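Local coordinates for protein manganese-containing pseudocatalase (Thermus thermophilus, PDB 2V8T) that probably breaks down hydrogen peroxide to water and oxygen at a pair of manganese ions, as a manganese catalase with a ferritin-like helical core, at residues A[16-21]-A[85-90]; A[119-124]-A[278-283]; A[143-148]-A[197-202]; A[157-162]-A[209-214]. One frame throughout, in Å; residues are numbered along the deposited sequence.

Contact 1: A[16-21]-A[85-90]. With SO4 (sulfate ion), chain H.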
loop_
_atom_site.group_PDB
_atom_site.type_symbol
_atom_site.label_atom_id
_atom_site.label_comp_id
_atom_site.label_asym_id
_atom_site.label_seq_id
_atom_site.Cartn_x
_atom_site.Cartn_y
_atom_site.Cartn_z
ATOM N N LYS A 16 9.163 3.704 34.747
ATOM C CA LYS A 16 8.630 4.662 35.724
ATOM C C LYS A 16 7.341 5.301 35.292
ATOM O O LYS A 16 6.496 5.643 36.136
ATOM C CB LYS A 16 9.671 5.709 36.031
ATOM C CG LYS A 16 10.886 5.196 36.775
ATOM C CD LYS A 16 11.985 6.256 36.995
ATOM C CE LYS A 16 12.711 6.651 35.704
ATOM N NZ LYS A 16 13.699 7.787 35.868
ATOM N N GLU A 17 7.130 5.510 33.983
ATOM C CA GLU A 17 5.935 6.145 33.468
ATOM C C GLU A 17 5.852 5.863 31.959
ATOM O O GLU A 17 6.831 5.422 31.351
ATOM C CB GLU A 17 5.823 7.625 33.766
ATOM C CG GLU A 17 6.866 8.375 33.114
ATOM C CD GLU A 17 6.776 9.898 33.479
ATOM O OE1 GLU A 17 5.820 10.342 34.141
ATOM O OE2 GLU A 17 7.658 10.639 33.057
ATOM N N GLN A 18 4.727 6.163 31.381
ATOM C CA GLN A 18 4.534 5.947 29.973
ATOM C C GLN A 18 5.522 6.799 29.163
ATOM O O GLN A 18 5.819 7.941 29.513
ATOM C CB GLN A 18 3.120 6.371 29.460
ATOM C CG GLN A 18 2.071 5.478 29.960
ATOM C CD GLN A 18 0.680 6.116 29.903
ATOM O OE1 GLN A 18 0.442 7.123 30.602
ATOM N NE2 GLN A 18 -0.199 5.610 29.072
ATOM N N ASP A 19 5.946 6.235 28.022
ATOM C CA ASP A 19 6.838 6.936 27.095
ATOM C C ASP A 19 6.375 6.612 25.686
ATOM O O ASP A 19 6.898 5.696 25.014
ATOM C CB ASP A 19 8.286 6.574 27.320
ATOM C CG ASP A 19 9.235 7.481 26.508
ATOM O OD1 ASP A 19 8.814 8.093 25.503
ATOM O OD2 ASP A 19 10.431 7.516 26.918
ATOM N N PRO A 20 5.363 7.347 25.187
ATOM C CA PRO A 20 4.798 7.051 23.880
ATOM C C PRO A 20 5.821 7.071 22.760
ATOM O O PRO A 20 5.839 6.180 21.913
ATOM C CB PRO A 20 3.704 8.131 23.709
ATOM C CG PRO A 20 3.258 8.405 25.149
ATOM C CD PRO A 20 4.572 8.367 25.926
ATOM N N ASN A 21 6.653 8.124 22.694
ATOM C CA ASN A 21 7.578 8.206 21.580
ATOM C C ASN A 21 8.658 7.112 21.632
ATOM O O ASN A 21 9.126 6.649 20.585
ATOM C CB ASN A 21 8.180 9.591 21.430
ATOM C CG ASN A 21 7.178 10.613 20.918
ATOM O OD1 ASN A 21 6.069 10.259 20.465
ATOM N ND2 ASN A 21 7.585 11.875 20.918
ATOM N N LEU A 85 3.785 1.817 26.960
ATOM C CA LEU A 85 2.483 2.425 26.765
ATOM C C LEU A 85 1.552 2.279 27.970
ATOM O O LEU A 85 0.492 2.902 28.009
ATOM C CB LEU A 85 1.796 1.812 25.545
ATOM C CG LEU A 85 2.464 2.135 24.203
ATOM C CD1 LEU A 85 1.832 1.332 23.102
ATOM C CD2 LEU A 85 2.392 3.629 23.893
ATOM N N ALA A 86 1.924 1.469 28.961
ATOM C CA ALA A 86 1.022 1.148 30.084
ATOM C C ALA A 86 0.936 2.300 31.053
ATOM O O ALA A 86 1.916 2.758 31.598
ATOM C CB ALA A 86 1.600 -0.067 30.836
ATOM N N LYS A 87 -0.288 2.728 31.370
ATOM C CA LYS A 87 -0.479 3.773 32.354
ATOM C C LYS A 87 -0.248 3.229 33.767
ATOM O O LYS A 87 0.379 3.890 34.601
ATOM C CB LYS A 87 -1.901 4.363 32.235
ATOM C CG LYS A 87 -2.125 5.493 33.260
ATOM C CD LYS A 87 -3.514 6.050 33.300
ATOM C CE LYS A 87 -3.684 7.084 34.427
ATOM N NZ LYS A 87 -5.067 7.427 34.725
ATOM N N ASN A 88 -0.874 2.080 34.053
ATOM C CA ASN A 88 -0.923 1.473 35.379
ATOM C C ASN A 88 -0.434 0.032 35.363
ATOM O O ASN A 88 -1.188 -0.876 35.709
ATOM C CB ASN A 88 -2.358 1.469 35.922
ATOM C CG ASN A 88 -2.937 2.821 35.980
ATOM O OD1 ASN A 88 -4.042 3.099 35.322
ATOM N ND2 ASN A 88 -2.351 3.682 36.707
ATOM N N PRO A 89 0.816 -0.211 34.939
ATOM C CA PRO A 89 1.272 -1.603 34.821
ATOM C C PRO A 89 1.095 -2.438 36.012
ATOM O O PRO A 89 1.344 -1.976 37.101
ATOM C CB PRO A 89 2.738 -1.462 34.442
ATOM C CG PRO A 89 3.111 -0.091 34.781
ATOM C CD PRO A 89 1.891 0.739 34.632
ATOM N N GLY A 90 0.543 -3.663 35.816
ATOM C CA GLY A 90 0.296 -4.598 36.855
ATOM C C GLY A 90 -0.901 -4.302 37.736
ATOM O O GLY A 90 -1.225 -5.201 38.565
HETATM S S SO4 H . 11.741 4.751 32.298
HETATM O O1 SO4 H . 10.759 5.832 32.478
HETATM O O2 SO4 H . 11.785 3.958 33.517
HETATM O O3 SO4 H . 11.318 3.896 31.186
HETATM O O4 SO4 H . 13.055 5.317 32.012
#

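Contact 2: A[119-124]-A[278-283]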
loop_
_atom_site.group_PDB
_atom_site.type_symbol
_atom_site.label_atom_id
_atom_site.label_comp_id
_atom_site.label_asym_id
_atom_site.label_seq_id
_atom_site.Cartn_x
_atom_site.Cartn_y
_atom_site.Cartn_z
ATOM N N GLY A 119 -5.166 1.112 18.864
ATOM C CA GLY A 119 -4.813 0.317 20.011
ATOM C C GLY A 119 -5.435 0.896 21.265
ATOM O O GLY A 119 -5.734 2.087 21.345
ATOM N N GLY A 120 -5.578 0.070 22.291
ATOM C CA GLY A 120 -5.924 0.529 23.608
ATOM C C GLY A 120 -4.654 0.817 24.415
ATOM O O GLY A 120 -4.377 0.154 25.413
ATOM N N ALA A 121 -3.863 1.788 23.910
ATOM C CA ALA A 121 -2.508 2.011 24.433
ATOM C C ALA A 121 -1.722 0.682 24.407
ATOM O O ALA A 121 -1.202 0.231 25.431
ATOM C CB ALA A 121 -2.486 2.677 25.777
ATOM N N ASN A 122 -1.631 0.068 23.227
ATOM C CA ASN A 122 -0.934 -1.210 23.084
ATOM C C ASN A 122 -0.249 -1.269 21.712
ATOM O O ASN A 122 -0.485 -0.464 20.816
ATOM C CB ASN A 122 -1.860 -2.400 23.342
ATOM C CG ASN A 122 -3.109 -2.478 22.501
ATOM O OD1 ASN A 122 -3.002 -2.510 21.184
ATOM N ND2 ASN A 122 -4.240 -2.484 23.058
ATOM N N SER A 123 0.610 -2.299 21.598
ATOM C CA SER A 123 1.373 -2.521 20.388
ATOM C C SER A 123 0.474 -2.776 19.193
ATOM O O SER A 123 -0.657 -3.266 19.307
ATOM C CB SER A 123 2.327 -3.722 20.561
ATOM O OG SER A 123 1.695 -4.978 20.481
ATOM N N LEU A 124 1.014 -2.417 18.011
ATOM C CA LEU A 124 0.356 -2.598 16.736
ATOM C C LEU A 124 1.333 -3.238 15.758
ATOM O O LEU A 124 2.537 -3.293 15.999
ATOM C CB LEU A 124 -0.181 -1.251 16.193
ATOM C CG LEU A 124 -1.227 -0.577 17.103
ATOM C CD1 LEU A 124 -1.458 0.851 16.617
ATOM C CD2 LEU A 124 -2.535 -1.349 17.152
ATOM N N ALA A 278 -8.509 2.954 32.047
ATOM C CA ALA A 278 -9.928 3.249 31.886
ATOM C C ALA A 278 -10.208 4.139 30.678
ATOM O O ALA A 278 -11.204 3.949 29.979
ATOM C CB ALA A 278 -10.478 3.908 33.155
ATOM N N ALA A 279 -9.356 5.149 30.436
ATOM C CA ALA A 279 -9.552 6.018 29.287
ATOM C C ALA A 279 -9.481 5.262 27.963
ATOM O O ALA A 279 -10.059 5.668 26.951
ATOM C CB ALA A 279 -8.553 7.149 29.292
ATOM N N GLU A 280 -8.730 4.162 27.940
ATOM C CA GLU A 280 -8.669 3.321 26.766
ATOM C C GLU A 280 -9.751 2.232 26.767
ATOM O O GLU A 280 -9.841 1.423 25.842
ATOM C CB GLU A 280 -7.302 2.695 26.612
ATOM C CG GLU A 280 -6.305 3.688 26.101
ATOM C CD GLU A 280 -6.621 4.175 24.674
ATOM O OE1 GLU A 280 -7.522 3.614 24.029
ATOM O OE2 GLU A 280 -5.935 5.126 24.195
ATOM N N PHE A 281 -10.562 2.173 27.827
ATOM C CA PHE A 281 -11.599 1.160 27.935
ATOM C C PHE A 281 -10.995 -0.266 27.899
ATOM O O PHE A 281 -11.581 -1.183 27.352
ATOM C CB PHE A 281 -12.712 1.330 26.905
ATOM C CG PHE A 281 -13.069 2.770 26.667
ATOM C CD1 PHE A 281 -13.619 3.520 27.684
ATOM C CD2 PHE A 281 -12.767 3.425 25.473
ATOM C CE1 PHE A 281 -13.876 4.879 27.534
ATOM C CE2 PHE A 281 -13.016 4.781 25.328
ATOM C CZ PHE A 281 -13.579 5.503 26.363
ATOM N N ALA A 282 -9.817 -0.392 28.539
ATOM C CA ALA A 282 -8.983 -1.594 28.329
ATOM C C ALA A 282 -8.601 -2.150 29.704
ATOM O O ALA A 282 -7.915 -1.456 30.463
ATOM C CB ALA A 282 -7.771 -1.208 27.492
ATOM N N PRO A 283 -9.042 -3.343 30.071
ATOM C CA PRO A 283 -9.815 -4.304 29.252
ATOM C C PRO A 283 -11.308 -3.980 29.182
ATOM O O PRO A 283 -12.023 -4.584 28.369
ATOM C CB PRO A 283 -9.579 -5.630 30.002
ATOM C CG PRO A 283 -9.419 -5.218 31.450
ATOM C CD PRO A 283 -8.702 -3.907 31.398
#

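Contact 3: A[143-148]-A[197-202]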
loop_
_atom_site.group_PDB
_atom_site.type_symbol
_atom_site.label_atom_id
_atom_site.label_comp_id
_atom_site.label_asym_id
_atom_site.label_seq_id
_atom_site.Cartn_x
_atom_site.Cartn_y
_atom_site.Cartn_z
ATOM N N ASN A 143 15.659 -21.329 -3.155
ATOM C CA ASN A 143 17.066 -21.645 -3.379
ATOM C C ASN A 143 17.800 -21.474 -2.055
ATOM O O ASN A 143 17.796 -20.384 -1.464
ATOM C CB ASN A 143 17.665 -20.726 -4.445
ATOM C CG ASN A 143 19.121 -21.004 -4.746
ATOM O OD1 ASN A 143 20.028 -20.509 -4.065
ATOM N ND2 ASN A 143 19.361 -21.847 -5.747
ATOM N N LEU A 144 18.378 -22.566 -1.543
ATOM C CA LEU A 144 18.925 -22.542 -0.187
ATOM C C LEU A 144 19.998 -21.488 0.013
ATOM O O LEU A 144 19.964 -20.748 1.000
ATOM C CB LEU A 144 19.437 -23.964 0.177
ATOM C CG LEU A 144 20.050 -24.054 1.561
ATOM C CD1 LEU A 144 19.083 -23.638 2.650
ATOM C CD2 LEU A 144 20.545 -25.487 1.786
ATOM N N ILE A 145 20.996 -21.457 -0.883
ATOM C CA ILE A 145 22.094 -20.524 -0.672
ATOM C C ILE A 145 21.604 -19.058 -0.765
ATOM O O ILE A 145 22.012 -18.218 0.028
ATOM C CB ILE A 145 23.258 -20.824 -1.622
ATOM C CG1 ILE A 145 23.928 -22.147 -1.174
ATOM C CG2 ILE A 145 24.260 -19.671 -1.644
ATOM C CD1 ILE A 145 24.859 -22.726 -2.216
ATOM N N LEU A 146 20.755 -18.776 -1.748
ATOM C CA LEU A 146 20.208 -17.406 -1.902
ATOM C C LEU A 146 19.438 -16.998 -0.635
ATOM O O LEU A 146 19.591 -15.877 -0.145
ATOM C CB LEU A 146 19.363 -17.368 -3.147
ATOM C CG LEU A 146 18.791 -15.974 -3.526
ATOM C CD1 LEU A 146 19.858 -14.957 -3.804
ATOM C CD2 LEU A 146 17.871 -16.156 -4.725
ATOM N N ASP A 147 18.610 -17.901 -0.125
ATOM C CA ASP A 147 17.858 -17.624 1.091
ATOM C C ASP A 147 18.797 -17.391 2.291
ATOM O O ASP A 147 18.572 -16.489 3.090
ATOM C CB ASP A 147 16.901 -18.755 1.430
ATOM C CG ASP A 147 15.605 -18.793 0.554
ATOM O OD1 ASP A 147 15.348 -17.888 -0.236
ATOM O OD2 ASP A 147 14.894 -19.795 0.801
ATOM N N LEU A 148 19.839 -18.231 2.426
ATOM C CA LEU A 148 20.740 -18.057 3.548
ATOM C C LEU A 148 21.537 -16.772 3.473
ATOM O O LEU A 148 21.803 -16.128 4.480
ATOM C CB LEU A 148 21.714 -19.260 3.660
ATOM C CG LEU A 148 21.072 -20.554 4.158
ATOM C CD1 LEU A 148 22.050 -21.708 3.938
ATOM C CD2 LEU A 148 20.732 -20.434 5.661
ATOM N N GLU A 197 29.261 -20.897 5.124
ATOM C CA GLU A 197 30.621 -21.420 5.025
ATOM C C GLU A 197 30.607 -22.895 4.628
ATOM O O GLU A 197 31.383 -23.339 3.787
ATOM C CB GLU A 197 31.314 -21.265 6.443
ATOM C CG GLU A 197 31.599 -19.834 6.912
ATOM C CD GLU A 197 32.113 -19.495 8.345
ATOM O OE1 GLU A 197 31.904 -20.358 9.309
ATOM O OE2 GLU A 197 32.592 -18.322 8.418
ATOM N N SER A 198 29.713 -23.661 5.237
ATOM C CA SER A 198 29.625 -25.073 4.955
ATOM C C SER A 198 29.222 -25.352 3.509
ATOM O O SER A 198 29.703 -26.309 2.896
ATOM C CB SER A 198 28.769 -25.814 5.958
ATOM O OG SER A 198 27.376 -25.549 5.804
ATOM N N LEU A 199 28.335 -24.544 2.946
ATOM C CA LEU A 199 27.801 -24.768 1.613
ATOM C C LEU A 199 28.654 -24.174 0.497
ATOM O O LEU A 199 28.533 -24.632 -0.653
ATOM C CB LEU A 199 26.387 -24.210 1.532
ATOM C CG LEU A 199 25.356 -24.960 2.326
ATOM C CD1 LEU A 199 24.104 -24.003 2.515
ATOM C CD2 LEU A 199 25.001 -26.312 1.708
ATOM N N THR A 200 29.417 -23.141 0.800
ATOM C CA THR A 200 30.077 -22.338 -0.211
ATOM C C THR A 200 31.600 -22.193 -0.027
ATOM O O THR A 200 32.288 -21.768 -0.966
ATOM C CB THR A 200 29.515 -20.887 -0.284
ATOM O OG1 THR A 200 29.980 -20.111 0.806
ATOM C CG2 THR A 200 27.991 -20.830 -0.391
ATOM N N GLY A 201 32.110 -22.438 1.183
ATOM C CA GLY A 201 33.498 -22.192 1.461
ATOM C C GLY A 201 33.877 -20.759 1.732
ATOM O O GLY A 201 35.050 -20.495 2.058
ATOM N N VAL A 202 32.930 -19.850 1.657
ATOM C CA VAL A 202 33.209 -18.430 1.893
ATOM C C VAL A 202 33.039 -18.167 3.393
ATOM O O VAL A 202 32.022 -18.549 3.982
ATOM C CB VAL A 202 32.252 -17.559 1.080
ATOM C CG1 VAL A 202 32.465 -16.076 1.377
ATOM C CG2 VAL A 202 32.427 -17.857 -0.439
#

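Contact 4: A[157-162]-A[209-214]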
loop_
_atom_site.group_PDB
_atom_site.type_symbol
_atom_site.label_atom_id
_atom_site.label_comp_id
_atom_site.label_asym_id
_atom_site.label_seq_id
_atom_site.Cartn_x
_atom_site.Cartn_y
_atom_site.Cartn_z
ATOM N N ALA A 157 21.156 -6.318 9.190
ATOM C CA ALA A 157 20.322 -5.125 8.996
ATOM C C ALA A 157 19.420 -4.914 10.239
ATOM O O ALA A 157 19.305 -3.804 10.762
ATOM C CB ALA A 157 19.492 -5.270 7.731
ATOM N N ALA A 158 18.816 -5.999 10.717
ATOM C CA ALA A 158 17.998 -5.927 11.934
ATOM C C ALA A 158 18.836 -5.459 13.117
ATOM O O ALA A 158 18.381 -4.660 13.933
ATOM C CB ALA A 158 17.364 -7.279 12.222
ATOM N N ARG A 159 20.065 -5.956 13.228
ATOM C CA ARG A 159 20.966 -5.525 14.294
ATOM C C ARG A 159 21.217 -4.026 14.226
ATOM O O ARG A 159 21.235 -3.323 15.234
ATOM C CB ARG A 159 22.296 -6.265 14.201
ATOM C CG ARG A 159 23.224 -5.954 15.358
ATOM C CD ARG A 159 24.635 -6.250 15.051
ATOM N NE ARG A 159 25.488 -6.085 16.227
ATOM C CZ ARG A 159 26.656 -5.472 16.230
ATOM N NH1 ARG A 159 27.173 -4.965 15.131
ATOM N NH2 ARG A 159 27.313 -5.308 17.370
ATOM N N THR A 160 21.446 -3.523 13.004
ATOM C CA THR A 160 21.710 -2.114 12.801
ATOM C C THR A 160 20.520 -1.269 13.303
ATOM O O THR A 160 20.692 -0.250 13.972
ATOM C CB THR A 160 22.013 -1.846 11.295
ATOM O OG1 THR A 160 23.150 -2.610 10.934
ATOM C CG2 THR A 160 22.317 -0.413 11.068
ATOM N N HIS A 161 19.290 -1.701 12.968
ATOM C CA HIS A 161 18.111 -1.003 13.458
ATOM C C HIS A 161 18.025 -1.055 14.982
ATOM O O HIS A 161 17.677 -0.065 15.629
ATOM C CB HIS A 161 16.831 -1.523 12.823
ATOM C CG HIS A 161 16.670 -1.132 11.391
ATOM N ND1 HIS A 161 17.647 -0.773 10.498
ATOM C CD2 HIS A 161 15.479 -1.030 10.783
ATOM C CE1 HIS A 161 16.990 -0.483 9.325
ATOM N NE2 HIS A 161 15.695 -0.603 9.543
ATOM N N LYS A 162 18.305 -2.223 15.569
ATOM C CA LYS A 162 18.275 -2.327 17.038
ATOM C C LYS A 162 19.262 -1.367 17.681
ATOM O O LYS A 162 18.944 -0.732 18.679
ATOM C CB LYS A 162 18.467 -3.776 17.505
ATOM C CG LYS A 162 17.285 -4.678 17.138
ATOM C CD LYS A 162 17.070 -5.826 18.060
ATOM C CE LYS A 162 15.880 -6.700 17.703
ATOM N NZ LYS A 162 15.971 -7.411 16.375
ATOM N N PRO A 209 31.729 -8.194 13.200
ATOM C CA PRO A 209 30.357 -7.668 13.262
ATOM C C PRO A 209 30.109 -6.634 12.127
ATOM O O PRO A 209 31.018 -5.968 11.642
ATOM C CB PRO A 209 30.315 -7.007 14.631
ATOM C CG PRO A 209 31.731 -6.480 14.822
ATOM C CD PRO A 209 32.593 -7.565 14.219
ATOM N N ILE A 210 28.830 -6.497 11.820
ATOM C CA ILE A 210 28.281 -5.440 10.983
ATOM C C ILE A 210 27.156 -4.775 11.786
ATOM O O ILE A 210 26.282 -5.482 12.275
ATOM C CB ILE A 210 27.711 -5.991 9.672
ATOM C CG1 ILE A 210 28.802 -6.665 8.847
ATOM C CG2 ILE A 210 27.031 -4.883 8.883
ATOM C CD1 ILE A 210 28.246 -7.540 7.710
ATOM N N PRO A 211 27.133 -3.429 11.894
ATOM C CA PRO A 211 28.252 -2.530 11.656
ATOM C C PRO A 211 29.457 -2.919 12.513
ATOM O O PRO A 211 29.358 -3.804 13.379
ATOM C CB PRO A 211 27.707 -1.158 12.128
ATOM C CG PRO A 211 26.199 -1.339 12.101
ATOM C CD PRO A 211 26.003 -2.748 12.542
ATOM N N LYS A 212 30.591 -2.259 12.257
ATOM C CA LYS A 212 31.844 -2.624 12.925
ATOM C C LYS A 212 31.913 -1.988 14.292
ATOM O O LYS A 212 32.664 -1.035 14.589
ATOM C CB LYS A 212 33.036 -2.315 12.040
ATOM C CG LYS A 212 34.321 -2.932 12.533
ATOM C CD LYS A 212 34.336 -4.475 12.497
ATOM C CE LYS A 212 34.359 -5.094 11.117
ATOM N NZ LYS A 212 35.367 -4.567 10.322
ATOM N N ILE A 213 31.072 -2.517 15.181
ATOM C CA ILE A 213 30.967 -2.138 16.582
ATOM C C ILE A 213 30.648 -3.436 17.300
ATOM O O ILE A 213 29.823 -4.242 16.838
ATOM C CB ILE A 213 29.886 -1.076 16.850
ATOM C CG1 ILE A 213 29.897 -0.683 18.322
ATOM C CG2 ILE A 213 28.478 -1.484 16.316
ATOM C CD1 ILE A 213 28.956 0.476 18.678
ATOM N N ASP A 214 31.337 -3.682 18.410
ATOM C CA ASP A 214 31.139 -4.897 19.175
ATOM C C ASP A 214 29.921 -4.750 20.124
ATOM O O ASP A 214 29.740 -3.706 20.746
ATOM C CB ASP A 214 32.379 -5.278 19.956
ATOM C CG ASP A 214 33.531 -5.550 19.059
ATOM O OD1 ASP A 214 33.384 -6.092 17.955
ATOM O OD2 ASP A 214 34.654 -5.268 19.538
#

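Contact 1: A[16-21]-A[85-90]
Q18, in the loop that leads into helix 20-26, makes a side-chain-to-backbone contact at the C-terminal end of helix 57-85, a helix of the ferritin-like bundle whose earlier turns carry the manganese ligands E70 and H73. Its side-chain amide bonds to L85 O, and the side chain lies against the backbone of A86 and K87. Q18 was modelled in two conformers, and in the one described here NE2 donates to L85 O over 3.0 Å with an N-H...O angle of 162°. The carbonyl oxygen lies close to the amide plane of Q18, yet NE2 sits well above the carbonyl plane of L85. With CG anti to its own carbonyl carbon (chi1 -70°) and the chain extended beyond, the side chain runs past A86 O, which lies 3.2 Å from Q18 CG. Its amide also rests on K87, whose CB is 3.8 Å from Q18 NE2; the ammonium of K87 goes to a salt bridge with E94. Two residues on, P20 packs its CA against L85 CD2. Between Q18 and P20, D19 is the N-cap of helix 20-26: OD1 accepts from A22 N, while OD2 takes N171 ND2 and forms a salt bridge with K108 of the second subunit. At the far end of 16-21 sits a sulfate, probably from the crystallisation liquor and also held by N171 ND2. K16 bends at chi3, which brings CE round to 3.6 Å from sulfate O2, and the same O2 accepts from K16 N over 2.9 Å, nearly straight at 167°.

Contact 2: A[119-124]-A[278-283]
E280 lays its aliphatic chain against the backbone of G119 to A121, joining two buried irregular loops by packing with no hydrogen bond across. The first loop turns tightly at G120, the centre of an inverse gamma turn closed by a weak bond from A121 N to G119 O; the second holds a G1 beta bulge, in which F281 and A282 both face D277. CB of E280 points toward the turn, and a bend at chi2 (-65°) folds the rest of the chain back over it. Thus E280 CG lies 3.7 Å from G120 C and, alongside, 4.0 Å from the methyl CB of A121. The carboxylate passes above the peptide between G120 and A121, with its carbon CD 3.7 Å from A121 N. In the conformer described, one of two modelled, its charge is met by R164 NE of the fourth subunit, a salt bridge to OE1. A282 aims its CB at the turn from beside E280, reaching 4.2 Å from G120 O, an oxygen that accepts from R51 NH2 of the third subunit. Glycine suits position 120, since a CB there would crowd the methyl of A282. Closest of all the approaches is E280 OE1 to G120 CA, at 3.5 Å.

Contact 3: A[143-148]-A[197-202]
T200 OG1 is held from two directions while the methyl beside it meets I145. The hydroxyl accepts from V202 N over 3.1 Å at an N-H...O angle of 162°, which makes an ST turn, and it is also bonded to L196 O one helical turn back. A chi1 of 75° sets OG1 between the backbone N and the carbonyl carbon; the same torsion turns CG2 toward the other segment, 4.1 Å from I145 CD1 and equally near I145 CG2. A valine here would probably keep that apolar touch but leave V202 N and L196 O without their hydroxyl mate, so that the chain leaving the helix would be less firmly held. Just beyond, G201 ends the helix with a positive phi. The two segments are the start of helix 144-166 and the end of helix 172-200, antiparallel neighbours in the ferritin-like bundle; farther along them stand the manganese ligands E155 and H188. L199 fills the seam between them. Its CD1 methyl lies 3.9 Å from L144 CD2, with the two side chains at about a right angle, and 4.1 Å from I145 CG1, where the two side chains run alongside, pointing opposite ways. Y59 of helix 57-85 touches both L144 and L199. At the start of helix 144-166, N143 is the N-cap: its OD1 accepts from L146 N over 3.0 Å, in the carbonyl plane, and its ND2 donates to F281 O and E284 OE1 of the third subunit. Packing is tightest at L148, which crosses L199 squarely and brings CD1 to 3.4 Å from L199 CD1.

Contact 4: A[157-162]-A[209-214]
R159 stretches from helix 144-166 into the loop 209-214 and spends its guanidinium largely on backbone carbonyls. CG stands anti to the backbone N (chi1 -175°) and the chain stays extended to NE, which carries the flat group out to the loop edge-on. I213 O is gripped by two nitrogens of R159, NH2 at 2.8 Å and NH1 at 3.2 Å. R159 NH1 also donates to I210 O over 3.0 Å, approaching from above that carbonyl's plane, and makes a weak bond to P211 O. NH2 has a further acceptor in the side chain of N215. The loop curls round this donor group, helped by cis peptides before P209 and P211 and by an inverse gamma turn at K212, in which I213 N bonds weakly to P211 O. E155, a manganese ligand one turn back on the same helix of the ferritin-like bundle, has its side chain about 6 Å from that of R159. A methionine in place of R159 would probably leave the buried carbonyls of I210 and I213 without these donors and the loop freer to shift. T160 directs its hydroxyl to V156 O in its own helix, and the same OG1 sits 3.3 Å from P211 CD.

From the N terminus, contact 1 comes first, closing a loop of 63 residues that is mostly helix and bringing the entry to helix 20-26 onto the end of helix 57-85. Contact 2 opens only after that, yet the two touch, L85 CB lying 3.4 Å from A121 O. Its loop is the longest, running from 119-124 to 278-283 near the C terminus, and contacts 3 and 4 nest inside it. Those two cross, their segments alternating: both start on helix 144-166, contact 3 pairing its first turn with the end of helix 172-200, contact 4 pairing a later turn with the loop beyond. Contacts 2 and 3, about 45 Å apart between centres, both meet the third subunit.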